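Local structure of histidine triad protein (Bacillus subtilis, 1Y23) at residues I8-I13 against K47-N52; P18-Y23 against A30-S35; Y54-E59 against F99-H104. The protein probably hydrolyses or transfers nucleoside phosphates, as other members of the histidine triad family do, and carries a bound zinc ion. All coordinates share one frame; numbering follows the deposited sequence.

The three contacts lie around one antiparallel sheet and its zinc end. Contact 1, between 8-13 and 47-52, opens first along the chain; the 18-23/30-35 hairpin of contact 2 forms and closes between its two segments, and contact 3 comes after both. The centres of the first and second contacts lie about 13 Å apart. The first and third are about 10 Å apart, centre to centre, and the second and third about 18 Å. Contacts 1 and 3 share the zinc ion, bound by Cys10, His49 and His100 together with Cys7, whereas contacts 1 and 2 meet where Ile12 packs on Phe31. Contacts 2 and 3 both reach the second subunit; contact 1 does not, and ties the metal end to the sheet within one chain.

Contact 1. Residues I8-I13 against K47-N52; sequences IFCKII and KTHIEN. With ZN (zinc ion), chain G.
Helix 8-13 faces the irregular 47-52 loop with its residues paired in reverse order, Cys10 CA lying 7.1 Å from His49 CA and Ile13 CA 6.4 Å from Lys47 CA, and no hydrogen bond joins the two backbones. Zinc makes the link instead. Cys10 SG binds it at 2.5 Å and His49 ND1 at 2.2 Å, a soft thiolate and an imidazole nitrogen being natural ligands for this metal; Cys7 and His100 complete the site. Sharing one ion places Cys10 SG 3.5 Å from His49 ND1, the sulfur approaching the ring obliquely. His49 holds CG anti to its own N (chi1 -177°), which carries the imidazole out to the metal. One helical turn after Cys10, Ile13 lays its CD1 against the backbone of Lys47, 3.5 Å from Lys47 CA, while Ile13 CG2 rests on the lysine's first methylenes. A lysine suits this partly exposed place: its extended chain gives carbon to the isoleucine and takes the ammonium to a salt bridge with Glu24. Phe9 and Ile13 also pack on Ile45 of strand 42-46, Ile12 reaches Phe31 of strand 28-32, and Ile50 meets Leu60 of helix 58-62.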
loop_
_atom_site.group_PDB
_atom_site.type_symbol
_atom_site.label_atom_id
_atom_site.label_comp_id
_atom_site.label_asym_id
_atom_site.label_seq_id
_atom_site.Cartn_x
_atom_site.Cartn_y
_atom_site.Cartn_z
ATOM N N ILE B 8 -6.015 11.718 16.196
ATOM C CA ILE B 8 -4.941 12.674 15.970
ATOM C C ILE B 8 -4.886 13.193 14.528
ATOM O O ILE B 8 -4.448 14.321 14.288
ATOM C CB ILE B 8 -3.570 12.059 16.339
ATOM C CG1 ILE B 8 -2.538 13.168 16.548
ATOM C CG2 ILE B 8 -3.093 11.125 15.230
ATOM C CD1 ILE B 8 -1.224 12.675 17.117
ATOM N N PHE B 9 -5.323 12.375 13.571
ATOM C CA PHE B 9 -5.300 12.781 12.161
ATOM C C PHE B 9 -6.420 13.752 11.802
ATOM O O PHE B 9 -6.256 14.601 10.924
ATOM C CB PHE B 9 -5.371 11.562 11.237
ATOM C CG PHE B 9 -4.117 10.735 11.225
ATOM C CD1 PHE B 9 -2.935 11.218 11.788
ATOM C CD2 PHE B 9 -4.111 9.474 10.632
ATOM C CE1 PHE B 9 -1.767 10.458 11.763
ATOM C CE2 PHE B 9 -2.947 8.701 10.600
ATOM C CZ PHE B 9 -1.769 9.194 11.166
ATOM N N CYS B 10 -7.560 13.616 12.465
ATOM C CA CYS B 10 -8.669 14.521 12.213
ATOM C C CYS B 10 -8.294 15.900 12.749
ATOM O O CYS B 10 -8.680 16.920 12.181
ATOM C CB CYS B 10 -9.951 14.007 12.887
ATOM S SG CYS B 10 -10.924 12.845 11.866
ATOM N N LYS B 11 -7.527 15.929 13.835
ATOM C CA LYS B 11 -7.105 17.197 14.425
ATOM C C LYS B 11 -6.026 17.856 13.562
ATOM O O LYS B 11 -5.872 19.074 13.586
ATOM C CB LYS B 11 -6.586 16.981 15.848
ATOM C CG LYS B 11 -7.553 16.218 16.735
ATOM C CD LYS B 11 -7.105 16.219 18.183
ATOM C CE LYS B 11 -7.540 17.499 18.887
ATOM N NZ LYS B 11 -9.027 17.526 19.050
ATOM N N ILE B 12 -5.271 17.051 12.816
ATOM C CA ILE B 12 -4.252 17.598 11.929
ATOM C C ILE B 12 -4.967 18.149 10.693
ATOM O O ILE B 12 -4.549 19.152 10.118
ATOM C CB ILE B 12 -3.229 16.529 11.481
ATOM C CG1 ILE B 12 -2.393 16.063 12.681
ATOM C CG2 ILE B 12 -2.329 17.096 10.393
ATOM C CD1 ILE B 12 -1.426 14.924 12.371
ATOM N N ILE B 13 -6.048 17.488 10.289
ATOM C CA ILE B 13 -6.827 17.928 9.133
ATOM C C ILE B 13 -7.551 19.226 9.503
ATOM O O ILE B 13 -7.667 20.139 8.691
ATOM C CB ILE B 13 -7.892 16.866 8.727
ATOM C CG1 ILE B 13 -7.206 15.566 8.301
ATOM C CG2 ILE B 13 -8.744 17.391 7.579
ATOM C CD1 ILE B 13 -8.162 14.447 8.022
ATOM N N LYS B 47 -9.412 13.220 3.975
ATOM C CA LYS B 47 -9.945 14.087 5.014
ATOM C C LYS B 47 -11.157 13.428 5.658
ATOM O O LYS B 47 -11.429 13.638 6.836
ATOM C CB LYS B 47 -10.311 15.454 4.431
ATOM C CG LYS B 47 -9.106 16.240 3.872
ATOM C CD LYS B 47 -9.481 17.681 3.490
ATOM C CE LYS B 47 -8.289 18.470 2.967
ATOM N NZ LYS B 47 -8.632 19.893 2.681
ATOM N N THR B 48 -11.888 12.629 4.887
ATOM C CA THR B 48 -13.051 11.933 5.423
ATOM C C THR B 48 -12.536 10.950 6.475
ATOM O O THR B 48 -11.534 10.273 6.245
ATOM C CB THR B 48 -13.783 11.140 4.322
ATOM O OG1 THR B 48 -14.177 12.029 3.270
ATOM C CG2 THR B 48 -15.012 10.452 4.888
ATOM N N HIS B 49 -13.194 10.869 7.626
ATOM C CA HIS B 49 -12.732 9.942 8.649
ATOM C C HIS B 49 -13.139 8.518 8.299
ATOM O O HIS B 49 -14.263 8.093 8.552
ATOM C CB HIS B 49 -13.276 10.325 10.035
ATOM C CG HIS B 49 -12.780 9.446 11.151
ATOM N ND1 HIS B 49 -11.451 9.367 11.512
ATOM C CD2 HIS B 49 -13.445 8.621 11.999
ATOM C CE1 HIS B 49 -11.318 8.537 12.532
ATOM N NE2 HIS B 49 -12.511 8.071 12.848
ATOM N N ILE B 50 -12.214 7.798 7.680
ATOM C CA ILE B 50 -12.429 6.410 7.310
ATOM C C ILE B 50 -11.454 5.633 8.205
ATOM O O ILE B 50 -10.253 5.897 8.192
ATOM C CB ILE B 50 -12.129 6.204 5.799
ATOM C CG1 ILE B 50 -12.174 4.727 5.441
ATOM C CG2 ILE B 50 -10.764 6.767 5.451
ATOM C CD1 ILE B 50 -11.867 4.471 3.983
ATOM N N GLU B 51 -11.975 4.694 8.994
ATOM C CA GLU B 51 -11.148 3.910 9.915
ATOM C C GLU B 51 -10.065 3.080 9.266
ATOM O O GLU B 51 -8.916 3.085 9.703
ATOM C CB GLU B 51 -11.995 2.933 10.739
ATOM C CG GLU B 51 -12.737 3.492 11.932
ATOM C CD GLU B 51 -13.273 2.381 12.837
ATOM O OE1 GLU B 51 -14.073 2.684 13.746
ATOM O OE2 GLU B 51 -12.885 1.205 12.644
ATOM N N ASN B 52 -10.443 2.343 8.232
ATOM C CA ASN B 52 -9.501 1.451 7.584
ATOM C C ASN B 52 -9.781 1.285 6.103
ATOM O O ASN B 52 -10.697 1.898 5.563
ATOM C CB ASN B 52 -9.565 0.096 8.279
ATOM C CG ASN B 52 -10.988 -0.376 8.470
ATOM O OD1 ASN B 52 -11.797 -0.330 7.543
ATOM N ND2 ASN B 52 -11.306 -0.834 9.672
HETATM ZN ZN ZN G . -9.771 10.674 11.942
#

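Contact 2. Residues P18-Y23 against A30-S35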
loop_
_atom_site.group_PDB
_atom_site.type_symbol
_atom_site.label_atom_id
_atom_site.label_comp_id
_atom_site.label_asym_id
_atom_site.label_seq_id
_atom_site.Cartn_x
_atom_site.Cartn_y
_atom_site.Cartn_z
ATOM N N PRO B 18 -0.333 21.145 14.510
ATOM C CA PRO B 18 0.533 21.529 13.392
ATOM C C PRO B 18 1.070 20.315 12.644
ATOM O O PRO B 18 1.187 19.233 13.215
ATOM C CB PRO B 18 1.640 22.317 14.080
ATOM C CG PRO B 18 1.774 21.608 15.384
ATOM C CD PRO B 18 0.323 21.433 15.797
ATOM N N SER B 19 1.389 20.497 11.367
ATOM C CA SER B 19 1.927 19.410 10.550
ATOM C C SER B 19 2.794 19.945 9.418
ATOM O O SER B 19 2.684 21.108 9.034
ATOM C CB SER B 19 0.785 18.555 9.976
ATOM O OG SER B 19 -0.118 19.327 9.197
ATOM N N ALA B 20 3.676 19.097 8.903
ATOM C CA ALA B 20 4.545 19.476 7.793
ATOM C C ALA B 20 3.855 18.936 6.543
ATOM O O ALA B 20 4.070 17.785 6.152
ATOM C CB ALA B 20 5.923 18.843 7.966
ATOM N N LYS B 21 3.013 19.777 5.939
ATOM C CA LYS B 21 2.239 19.414 4.750
ATOM C C LYS B 21 3.042 19.325 3.455
ATOM O O LYS B 21 3.955 20.112 3.216
ATOM C CB LYS B 21 1.074 20.399 4.562
ATOM C CG LYS B 21 0.132 20.483 5.761
ATOM C CD LYS B 21 -1.133 21.291 5.461
ATOM C CE LYS B 21 -2.045 21.380 6.691
ATOM N NZ LYS B 21 -3.347 22.049 6.425
ATOM N N VAL B 22 2.695 18.356 2.617
ATOM C CA VAL B 22 3.391 18.189 1.353
ATOM C C VAL B 22 2.395 18.223 0.210
ATOM O O VAL B 22 2.736 18.560 -0.925
ATOM C CB VAL B 22 4.164 16.866 1.324
ATOM C CG1 VAL B 22 5.167 16.843 2.470
ATOM C CG2 VAL B 22 3.202 15.699 1.443
ATOM N N TYR B 23 1.153 17.883 0.520
ATOM C CA TYR B 23 0.111 17.884 -0.481
ATOM C C TYR B 23 -1.240 18.040 0.173
ATOM O O TYR B 23 -1.459 17.563 1.285
ATOM C CB TYR B 23 0.131 16.584 -1.275
ATOM C CG TYR B 23 -0.974 16.500 -2.300
ATOM C CD1 TYR B 23 -0.814 17.020 -3.586
ATOM C CD2 TYR B 23 -2.193 15.909 -1.978
ATOM C CE1 TYR B 23 -1.850 16.942 -4.526
ATOM C CE2 TYR B 23 -3.224 15.829 -2.902
ATOM C CZ TYR B 23 -3.048 16.341 -4.170
ATOM O OH TYR B 23 -4.068 16.219 -5.081
ATOM N N ALA B 30 -1.732 15.186 2.788
ATOM C CA ALA B 30 -0.474 14.474 2.967
ATOM C C ALA B 30 0.464 15.324 3.829
ATOM O O ALA B 30 0.497 16.553 3.710
ATOM C CB ALA B 30 0.161 14.189 1.620
ATOM N N PHE B 31 1.215 14.661 4.701
ATOM C CA PHE B 31 2.144 15.337 5.599
ATOM C C PHE B 31 3.208 14.383 6.132
ATOM O O PHE B 31 2.992 13.173 6.221
ATOM C CB PHE B 31 1.381 15.973 6.764
ATOM C CG PHE B 31 0.469 15.023 7.488
ATOM C CD1 PHE B 31 0.969 14.153 8.452
ATOM C CD2 PHE B 31 -0.894 14.996 7.199
ATOM C CE1 PHE B 31 0.126 13.268 9.121
ATOM C CE2 PHE B 31 -1.748 14.117 7.861
ATOM C CZ PHE B 31 -1.240 13.248 8.825
ATOM N N LEU B 32 4.361 14.940 6.485
ATOM C CA LEU B 32 5.469 14.150 7.001
ATOM C C LEU B 32 5.135 13.418 8.304
ATOM O O LEU B 32 4.435 13.952 9.168
ATOM C CB LEU B 32 6.695 15.053 7.203
ATOM C CG LEU B 32 7.401 15.513 5.917
ATOM C CD1 LEU B 32 8.507 16.515 6.243
ATOM C CD2 LEU B 32 7.974 14.301 5.208
ATOM N N ASP B 33 5.603 12.180 8.434
ATOM C CA ASP B 33 5.379 11.422 9.668
ATOM C C ASP B 33 6.533 11.865 10.563
ATOM O O ASP B 33 7.694 11.743 10.175
ATOM C CB ASP B 33 5.464 9.912 9.418
ATOM C CG ASP B 33 5.113 9.087 10.655
ATOM O OD1 ASP B 33 5.546 9.459 11.765
ATOM O OD2 ASP B 33 4.410 8.059 10.531
ATOM N N ILE B 34 6.227 12.380 11.747
ATOM C CA ILE B 34 7.275 12.855 12.647
ATOM C C ILE B 34 8.244 11.754 13.069
ATOM O O ILE B 34 9.312 12.034 13.603
ATOM C CB ILE B 34 6.671 13.519 13.899
ATOM C CG1 ILE B 34 5.564 14.488 13.483
ATOM C CG2 ILE B 34 7.744 14.301 14.640
ATOM C CD1 ILE B 34 4.847 15.129 14.656
ATOM N N SER B 35 7.869 10.502 12.817
ATOM C CA SER B 35 8.715 9.356 13.155
ATOM C C SER B 35 9.877 9.271 12.166
ATOM O O SER B 35 10.950 8.754 12.490
ATOM C CB SER B 35 7.911 8.051 13.098
ATOM O OG SER B 35 6.790 8.093 13.965
#
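Phe31 and Tyr23 bring the flat groups to this beta hairpin, and their rings leave it on opposite faces of the sheet. Ser19 CB comes obliquely to the Phe31 ring, which turns to Ile12 of helix 8-13 and to Leu43 and Ile45 of the next strand; Tyr23 touches Ala30 through its CB, and its ring goes on to Ala67 and Ile71 of helix 67-79. The torsion of Phe31, with CG between its N and carbonyl carbon (chi1 53°), turns the ring away from 18-23 toward Ile12. Lys21 and Phe31 form an antiparallel non-hydrogen-bonded pair on the Phe31 face, Tyr23 and Ala30 a hydrogen-bonded pair on the other. Between them the register slips by one, for Val22 and Tyr23 both face Ala30: a classic beta bulge, with Val22 taking the helix-like psi of -25° that makes room for the extra residue. Ala30 N gives a 2.8 Å bond to Tyr23 O, Leu32 N one of 2.9 Å to Ala20 O, and Val22 N one of 3.0 Å to Ala30 O. Alanine fits opposite the bulge, since Val22 CG2 already presses on Ala30 CB at a tight 3.4 Å. Val22 CG1 and Ala20 CB adjoin Leu32, forming an apolar patch against Ser135 and Gln132 of the second subunit. Past the strand, Asp33 closes an Asx turn: its OD1 accepts from both Ser35 N, at 2.8 Å, and Ser35 OG, which arrive over the same face of the carboxylate.

Contact 3. Residues Y54-E59 against F99-H104. With ZN (zinc ion), chain G.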
loop_
_atom_site.group_PDB
_atom_site.type_symbol
_atom_site.label_atom_id
_atom_site.label_comp_id
_atom_site.label_asym_id
_atom_site.label_seq_id
_atom_site.Cartn_x
_atom_site.Cartn_y
_atom_site.Cartn_z
ATOM N N TYR B 54 -11.160 -1.088 4.600
ATOM C CA TYR B 54 -12.457 -1.734 4.371
ATOM C C TYR B 54 -13.620 -0.771 4.123
ATOM O O TYR B 54 -14.552 -1.087 3.375
ATOM C CB TYR B 54 -12.835 -2.625 5.561
ATOM C CG TYR B 54 -11.820 -3.682 5.900
ATOM C CD1 TYR B 54 -11.179 -3.687 7.142
ATOM C CD2 TYR B 54 -11.486 -4.675 4.980
ATOM C CE1 TYR B 54 -10.229 -4.658 7.458
ATOM C CE2 TYR B 54 -10.538 -5.648 5.288
ATOM C CZ TYR B 54 -9.912 -5.632 6.526
ATOM O OH TYR B 54 -8.957 -6.572 6.830
ATOM N N GLU B 55 -13.560 0.392 4.765
ATOM C CA GLU B 55 -14.610 1.412 4.661
ATOM C C GLU B 55 -14.557 2.257 3.387
ATOM O O GLU B 55 -15.377 3.158 3.200
ATOM C CB GLU B 55 -14.569 2.347 5.876
ATOM C CG GLU B 55 -14.659 1.639 7.221
ATOM C CD GLU B 55 -14.830 2.607 8.382
ATOM O OE1 GLU B 55 -14.077 3.606 8.444
ATOM O OE2 GLU B 55 -15.708 2.365 9.244
ATOM N N PHE B 56 -13.595 1.965 2.517
ATOM C CA PHE B 56 -13.464 2.691 1.268
ATOM C C PHE B 56 -14.596 2.339 0.313
ATOM O O PHE B 56 -14.948 1.165 0.181
ATOM C CB PHE B 56 -12.136 2.345 0.572
ATOM C CG PHE B 56 -11.092 3.422 0.667
ATOM C CD1 PHE B 56 -9.936 3.229 1.420
ATOM C CD2 PHE B 56 -11.281 4.642 0.028
ATOM C CE1 PHE B 56 -8.982 4.245 1.539
ATOM C CE2 PHE B 56 -10.340 5.664 0.136
ATOM C CZ PHE B 56 -9.186 5.464 0.896
ATOM N N THR B 57 -15.186 3.358 -0.315
ATOM C CA THR B 57 -16.222 3.158 -1.334
ATOM C C THR B 57 -15.475 3.519 -2.620
ATOM O O THR B 57 -14.389 4.100 -2.560
ATOM C CB THR B 57 -17.441 4.152 -1.222
ATOM O OG1 THR B 57 -16.979 5.508 -1.325
ATOM C CG2 THR B 57 -18.209 3.959 0.090
ATOM N N ASP B 58 -16.050 3.184 -3.769
ATOM C CA ASP B 58 -15.420 3.513 -5.040
ATOM C C ASP B 58 -15.275 5.024 -5.204
ATOM O O ASP B 58 -14.224 5.513 -5.621
ATOM C CB ASP B 58 -16.223 2.935 -6.213
ATOM C CG ASP B 58 -16.127 1.413 -6.297
ATOM O OD1 ASP B 58 -15.253 0.829 -5.626
ATOM O OD2 ASP B 58 -16.919 0.799 -7.049
ATOM N N GLU B 59 -16.321 5.760 -4.852
ATOM C CA GLU B 59 -16.284 7.204 -4.970
ATOM C C GLU B 59 -15.173 7.784 -4.088
ATOM O O GLU B 59 -14.454 8.682 -4.510
ATOM C CB GLU B 59 -17.650 7.810 -4.603
ATOM C CG GLU B 59 -17.798 9.308 -4.922
ATOM C CD GLU B 59 -17.405 9.672 -6.362
ATOM O OE1 GLU B 59 -17.823 8.955 -7.308
ATOM O OE2 GLU B 59 -16.685 10.688 -6.541
ATOM N N PHE B 99 -6.773 4.879 14.381
ATOM C CA PHE B 99 -7.871 4.338 13.587
ATOM C C PHE B 99 -8.469 5.271 12.529
ATOM O O PHE B 99 -9.680 5.489 12.481
ATOM C CB PHE B 99 -8.981 3.791 14.494
ATOM C CG PHE B 99 -8.591 2.538 15.253
ATOM C CD1 PHE B 99 -7.662 1.635 14.723
ATOM C CD2 PHE B 99 -9.182 2.245 16.484
ATOM C CE1 PHE B 99 -7.317 0.461 15.407
ATOM C CE2 PHE B 99 -8.850 1.073 17.182
ATOM C CZ PHE B 99 -7.914 0.176 16.638
ATOM N N HIS B 100 -7.597 5.801 11.676
ATOM C CA HIS B 100 -7.986 6.674 10.567
ATOM C C HIS B 100 -7.082 6.189 9.440
ATOM O O HIS B 100 -5.861 6.173 9.589
ATOM C CB HIS B 100 -7.716 8.150 10.904
ATOM C CG HIS B 100 -8.219 9.119 9.873
ATOM N ND1 HIS B 100 -8.628 10.399 10.189
ATOM C CD2 HIS B 100 -8.345 9.010 8.526
ATOM C CE1 HIS B 100 -8.981 11.034 9.086
ATOM N NE2 HIS B 100 -8.819 10.217 8.064
ATOM N N TYR B 101 -7.681 5.768 8.329
ATOM C CA TYR B 101 -6.912 5.242 7.200
ATOM C C TYR B 101 -5.758 6.148 6.803
ATOM O O TYR B 101 -5.928 7.356 6.652
ATOM C CB TYR B 101 -7.811 5.015 5.971
ATOM C CG TYR B 101 -7.071 4.445 4.770
ATOM C CD1 TYR B 101 -6.883 3.064 4.628
ATOM C CD2 TYR B 101 -6.494 5.292 3.816
ATOM C CE1 TYR B 101 -6.131 2.542 3.570
ATOM C CE2 TYR B 101 -5.740 4.786 2.758
ATOM C CZ TYR B 101 -5.558 3.409 2.638
ATOM O OH TYR B 101 -4.795 2.902 1.606
ATOM N N HIS B 102 -4.584 5.548 6.640
ATOM C CA HIS B 102 -3.401 6.280 6.219
ATOM C C HIS B 102 -2.453 5.367 5.462
ATOM O O HIS B 102 -2.352 4.177 5.750
ATOM C CB HIS B 102 -2.672 6.929 7.410
ATOM C CG HIS B 102 -2.392 5.994 8.549
ATOM N ND1 HIS B 102 -3.381 5.514 9.379
ATOM C CD2 HIS B 102 -1.229 5.483 9.018
ATOM C CE1 HIS B 102 -2.842 4.752 10.312
ATOM N NE2 HIS B 102 -1.534 4.716 10.117
ATOM N N MET B 103 -1.775 5.940 4.476
ATOM C CA MET B 103 -0.821 5.212 3.658
ATOM C C MET B 103 0.562 5.781 3.933
ATOM O O MET B 103 0.738 6.999 3.942
ATOM C CB MET B 103 -1.155 5.400 2.179
ATOM C CG MET B 103 -0.185 4.734 1.224
ATOM S SD MET B 103 -0.619 3.015 0.881
ATOM C CE MET B 103 -1.379 3.187 -0.732
ATOM N N HIS B 104 1.535 4.910 4.189
ATOM C CA HIS B 104 2.904 5.358 4.417
ATOM C C HIS B 104 3.636 5.339 3.086
ATOM O O HIS B 104 3.554 4.360 2.340
ATOM C CB HIS B 104 3.682 4.417 5.342
ATOM C CG HIS B 104 3.204 4.394 6.755
ATOM N ND1 HIS B 104 2.278 3.480 7.214
ATOM C CD2 HIS B 104 3.561 5.137 7.829
ATOM C CE1 HIS B 104 2.094 3.657 8.510
ATOM N NE2 HIS B 104 2.860 4.656 8.908
HETATM ZN ZN ZN G . -9.771 10.674 11.942
#
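Phe56 and Tyr101 make a buried T-shaped (edge-to-face) aromatic contact that fastens the loop before helix 58-62 to the segment leading into strand 103-108, which carries the His-X-His-X-His core of the histidine triad motif (His100, His102, His104). The phenylalanine supplies the edge: its CE1 stands 3.4 Å above the tyrosine ring plane, over the centre of that face. The planes are turned 85° apart and the centroids of the Phe56 and Tyr101 rings are separated by 4.8 Å, so the slightly positive hydrogens at the rim of one ring meet the pi cloud of the other. Tyr101 swings its ring to this position with CG anti to the backbone N (chi1 -179°), and its backbone N is hydrogen-bonded to Ile50 O of the loop that contact 1 joins to zinc. A wide, flat side chain suits this place, because Tyr101 also meets Tyr64 of its own chain edge-to-face and packs on Phe65 of the second subunit, while Phe56 packs on Pro69 of that subunit.

The histidines flanking Tyr101 have other tasks. His100 binds zinc through ND1 at 2.1 Å, and its NE2 is hydrogen-bonded to Pro46 O, so both ring nitrogens are engaged and the imidazole is firmly oriented. His102 ND1 donates a 2.6 Å bond to His100 O, nearly straight at 163°, with the acceptor close to the imidazole plane. That bond fixes the rotation of the His102 ring and occupies ND1, consistent with the central histidine of this family presenting NE2 to a substrate phosphate.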